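11S globulin isoform 1 (Cocos nucifera, PDB 5WPW) serves as a hexameric 11S seed storage globulin of coconut and is a potential food allergen. Local coordinates at residues M311-D324 / F347-Q359. The protein carries 2 engineered substitutions. Sequence-based numbering, arbitrary orientation.
Sequences MYCTGGRGRVEVAD and FAMLERAGSEGFQ. Engineered in segment 347-359: Glu-356 (natural residue Ala).
Gly-318 and Phe-358 meet at the corner where two antiparallel strand pairs of the second cupin barrel turn from one sheet into the other. Strands 317-323 and 348-354 run antiparallel at 159°. Six backbone bonds join Arg-319 with Arg-352, Glu-321 with Leu-350 and Ala-323 with Ala-348. At the corner, Arg-317 N donates to Gly-357 O and Gly-354 N to Arg-317 O. A classic beta bulge sets Thr-314 and Gly-315 together against Gln-359. The bulge is held by Thr-314 N to Gln-359 O (3.0 Å) and Gln-359 N to Gly-315 O (3.1 Å). A water bridges Thr-314 OG1 and Gln-359 OE1, and Arg-290 also bonds that hydroxyl.

Mostly apolar side chains gather on the face with Val-320, Val-322 and Met-349. Met-311 and Met-349 meet tip to tip, CE to CE at 3.7 Å. The exception is buried Glu-351, whose CG lies 3.7 Å from Val-320 CG2. Its OE2 has no polar partner in the model. OE2 approaches Met-311 SD and CE unusually closely, and the detail is doubtful. On the other face, Glu-321 and Leu-350 pack on Leu-187 of the second subunit.

Two rings pack on the opposite segment. Asp-324 CB lies over one face of Phe-347, while Val-322 CG1 touches its edge. Phe-358 CG is anti to its backbone N (chi1 -174°), which carries the ring across to Gly-318. There, Gly-318 CA makes a CH-pi contact 3.5 Å from the Phe-358 ring centroid, 7° off the normal.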
# COMPACT_ATOMS: atom_id res chain seq x y z
N MET A 311 -7.86 -30.15 -3.65
CA MET A 311 -6.84 -31.03 -4.19
C MET A 311 -7.46 -31.91 -5.27
O MET A 311 -8.49 -32.55 -5.03
CB MET A 311 -6.25 -31.89 -3.08
CG MET A 311 -5.06 -32.71 -3.53
SD MET A 311 -4.32 -33.66 -2.17
CE MET A 311 -5.04 -32.85 -0.76
N TYR A 312 -6.80 -31.98 -6.43
CA TYR A 312 -7.24 -32.78 -7.57
C TYR A 312 -6.10 -33.68 -8.00
O TYR A 312 -5.01 -33.20 -8.30
CB TYR A 312 -7.67 -31.87 -8.73
CG TYR A 312 -8.10 -32.63 -9.96
CD1 TYR A 312 -9.35 -33.23 -10.02
CD2 TYR A 312 -7.27 -32.75 -11.07
CE1 TYR A 312 -9.76 -33.92 -11.14
CE2 TYR A 312 -7.67 -33.45 -12.20
CZ TYR A 312 -8.92 -34.02 -12.22
OH TYR A 312 -9.35 -34.72 -13.31
N CYS A 313 -6.35 -34.99 -8.07
CA CYS A 313 -5.29 -35.93 -8.43
C CYS A 313 -5.22 -36.08 -9.95
O CYS A 313 -6.22 -36.42 -10.60
CB CYS A 313 -5.49 -37.28 -7.75
SG CYS A 313 -4.29 -38.52 -8.33
N THR A 314 -4.06 -35.75 -10.52
CA THR A 314 -3.84 -35.81 -11.96
C THR A 314 -3.22 -37.13 -12.41
O THR A 314 -3.12 -37.37 -13.62
CB THR A 314 -2.93 -34.66 -12.42
OG1 THR A 314 -1.64 -34.79 -11.82
CG2 THR A 314 -3.53 -33.28 -12.01
N GLY A 315 -2.78 -37.97 -11.50
CA GLY A 315 -2.11 -39.21 -11.88
C GLY A 315 -1.66 -39.98 -10.66
O GLY A 315 -1.63 -39.46 -9.54
N GLY A 316 -1.33 -41.24 -10.90
CA GLY A 316 -0.88 -42.03 -9.78
C GLY A 316 -1.98 -42.36 -8.79
O GLY A 316 -3.17 -42.31 -9.08
N ARG A 317 -1.54 -42.72 -7.59
CA ARG A 317 -2.40 -43.17 -6.51
C ARG A 317 -1.71 -42.86 -5.20
O ARG A 317 -0.49 -43.01 -5.11
CB ARG A 317 -2.67 -44.68 -6.55
CG ARG A 317 -3.51 -45.17 -7.71
CD ARG A 317 -3.54 -46.70 -7.75
NE ARG A 317 -4.45 -47.17 -8.79
CZ ARG A 317 -5.78 -47.17 -8.66
NH1 ARG A 317 -6.35 -46.74 -7.54
NH2 ARG A 317 -6.54 -47.61 -9.66
N GLY A 318 -2.47 -42.44 -4.20
CA GLY A 318 -1.87 -42.17 -2.91
C GLY A 318 -2.86 -42.23 -1.78
O GLY A 318 -4.07 -42.12 -1.98
N ARG A 319 -2.33 -42.42 -0.58
CA ARG A 319 -3.10 -42.41 0.65
C ARG A 319 -3.09 -41.00 1.23
O ARG A 319 -2.02 -40.42 1.43
CB ARG A 319 -2.50 -43.37 1.68
CG ARG A 319 -3.40 -43.65 2.86
CD ARG A 319 -4.43 -44.68 2.43
NE ARG A 319 -5.46 -44.92 3.44
CZ ARG A 319 -6.52 -45.69 3.22
NH1 ARG A 319 -6.68 -46.27 2.04
NH2 ARG A 319 -7.42 -45.89 4.19
N VAL A 320 -4.27 -40.46 1.50
CA VAL A 320 -4.42 -39.18 2.20
C VAL A 320 -5.14 -39.44 3.52
O VAL A 320 -6.19 -40.09 3.55
CB VAL A 320 -5.20 -38.15 1.37
CG1 VAL A 320 -5.19 -36.77 2.08
CG2 VAL A 320 -4.62 -38.04 -0.01
N GLU A 321 -4.59 -38.91 4.61
CA GLU A 321 -5.28 -38.87 5.88
C GLU A 321 -5.44 -37.43 6.32
O GLU A 321 -4.49 -36.65 6.26
CB GLU A 321 -4.52 -39.66 6.92
CG GLU A 321 -4.46 -41.13 6.58
CD GLU A 321 -3.74 -41.91 7.63
OE1 GLU A 321 -2.86 -42.72 7.28
OE2 GLU A 321 -4.04 -41.69 8.82
N VAL A 322 -6.64 -37.09 6.76
CA VAL A 322 -6.97 -35.75 7.23
C VAL A 322 -7.55 -35.85 8.63
O VAL A 322 -8.40 -36.71 8.89
CB VAL A 322 -7.94 -35.05 6.25
CG1 VAL A 322 -8.28 -33.63 6.76
CG2 VAL A 322 -7.35 -35.02 4.87
N ALA A 323 -7.08 -34.99 9.54
CA ALA A 323 -7.53 -34.92 10.93
C ALA A 323 -8.12 -33.54 11.23
O ALA A 323 -7.60 -32.53 10.74
CB ALA A 323 -6.37 -35.20 11.90
N ASP A 324 -9.17 -33.48 12.07
CA ASP A 324 -9.81 -32.21 12.40
C ASP A 324 -9.56 -31.81 13.87
O ASP A 324 -8.76 -32.44 14.58
CB ASP A 324 -11.32 -32.25 12.06
CG ASP A 324 -12.16 -33.01 13.08
OD1 ASP A 324 -11.65 -33.54 14.10
OD2 ASP A 324 -13.38 -33.07 12.82
N PHE A 347 -7.18 -27.90 9.06
CA PHE A 347 -7.17 -29.36 9.20
C PHE A 347 -5.78 -29.91 8.91
O PHE A 347 -5.10 -29.45 8.00
CB PHE A 347 -8.17 -30.03 8.26
CG PHE A 347 -9.60 -29.96 8.74
CD1 PHE A 347 -10.07 -28.83 9.41
CD2 PHE A 347 -10.48 -31.00 8.50
CE1 PHE A 347 -11.38 -28.74 9.85
CE2 PHE A 347 -11.81 -30.92 8.92
CZ PHE A 347 -12.26 -29.79 9.60
N ALA A 348 -5.35 -30.90 9.69
CA ALA A 348 -4.03 -31.47 9.50
C ALA A 348 -4.13 -32.60 8.49
O ALA A 348 -5.09 -33.37 8.51
CB ALA A 348 -3.46 -31.98 10.83
N MET A 349 -3.16 -32.69 7.61
CA MET A 349 -3.22 -33.72 6.59
C MET A 349 -1.85 -34.28 6.26
O MET A 349 -0.81 -33.63 6.44
CB MET A 349 -3.90 -33.21 5.33
CG MET A 349 -3.01 -32.38 4.46
SD MET A 349 -3.58 -32.80 2.81
CE MET A 349 -2.70 -31.59 1.84
N LEU A 350 -1.88 -35.48 5.69
CA LEU A 350 -0.73 -36.33 5.47
C LEU A 350 -1.01 -37.11 4.19
O LEU A 350 -2.14 -37.55 3.98
CB LEU A 350 -0.58 -37.26 6.68
CG LEU A 350 0.37 -38.43 6.78
CD1 LEU A 350 0.65 -38.68 8.27
CD2 LEU A 350 -0.23 -39.66 6.12
N GLU A 351 0.00 -37.23 3.32
CA GLU A 351 -0.13 -37.96 2.06
C GLU A 351 1.07 -38.88 1.84
O GLU A 351 2.22 -38.51 2.09
CB GLU A 351 -0.24 -37.02 0.87
CG GLU A 351 -1.51 -36.22 0.86
CD GLU A 351 -1.33 -34.88 0.21
OE1 GLU A 351 -0.20 -34.58 -0.24
OE2 GLU A 351 -2.32 -34.14 0.13
N ARG A 352 0.79 -40.08 1.31
CA ARG A 352 1.84 -41.03 0.95
C ARG A 352 1.52 -41.64 -0.40
O ARG A 352 0.44 -42.19 -0.60
CB ARG A 352 1.98 -42.12 2.01
CG ARG A 352 3.23 -42.96 1.84
CD ARG A 352 2.90 -44.44 1.94
NE ARG A 352 2.93 -44.90 3.32
CZ ARG A 352 4.05 -45.21 3.98
NH1 ARG A 352 5.23 -45.08 3.38
NH2 ARG A 352 3.99 -45.63 5.24
N ALA A 353 2.46 -41.52 -1.33
CA ALA A 353 2.28 -42.10 -2.65
C ALA A 353 2.35 -43.63 -2.57
O ALA A 353 3.06 -44.19 -1.72
CB ALA A 353 3.34 -41.58 -3.62
N GLY A 354 1.61 -44.30 -3.44
CA GLY A 354 1.78 -45.72 -3.64
C GLY A 354 3.03 -46.01 -4.46
O GLY A 354 3.84 -45.12 -4.75
N SER A 355 3.16 -47.28 -4.86
CA SER A 355 4.33 -47.72 -5.62
C SER A 355 4.45 -47.03 -6.97
O SER A 355 5.53 -47.04 -7.56
CB SER A 355 4.28 -49.25 -5.83
OG SER A 355 3.00 -49.67 -6.29
N GLU A 356 3.36 -46.44 -7.45
CA GLU A 356 3.26 -45.81 -8.76
C GLU A 356 3.58 -44.32 -8.74
O GLU A 356 3.67 -43.70 -9.80
CB GLU A 356 1.83 -46.02 -9.28
CG GLU A 356 1.58 -45.68 -10.73
CD GLU A 356 0.10 -45.55 -11.02
OE1 GLU A 356 -0.26 -45.24 -12.18
OE2 GLU A 356 -0.70 -45.77 -10.08
N GLY A 357 3.81 -43.73 -7.58
CA GLY A 357 3.85 -42.28 -7.49
C GLY A 357 2.44 -41.75 -7.38
O GLY A 357 1.45 -42.48 -7.41
N PHE A 358 2.36 -40.42 -7.24
CA PHE A 358 1.11 -39.76 -6.87
C PHE A 358 1.31 -38.29 -7.22
O PHE A 358 2.22 -37.67 -6.67
CB PHE A 358 0.85 -39.94 -5.37
CG PHE A 358 -0.48 -39.41 -4.88
CD1 PHE A 358 -1.64 -39.58 -5.62
CD2 PHE A 358 -0.59 -38.81 -3.63
CE1 PHE A 358 -2.86 -39.14 -5.15
CE2 PHE A 358 -1.80 -38.34 -3.17
CZ PHE A 358 -2.94 -38.51 -3.93
N GLN A 359 0.51 -37.76 -8.15
CA GLN A 359 0.62 -36.37 -8.61
C GLN A 359 -0.68 -35.61 -8.40
O GLN A 359 -1.77 -36.12 -8.69
CB GLN A 359 1.00 -36.26 -10.09
CG GLN A 359 2.25 -37.03 -10.49
CD GLN A 359 1.89 -38.34 -11.18
OE1 GLN A 359 1.07 -38.37 -12.09
NE2 GLN A 359 2.50 -39.43 -10.73
O HOH W 1 -0.03 -36.11 -13.31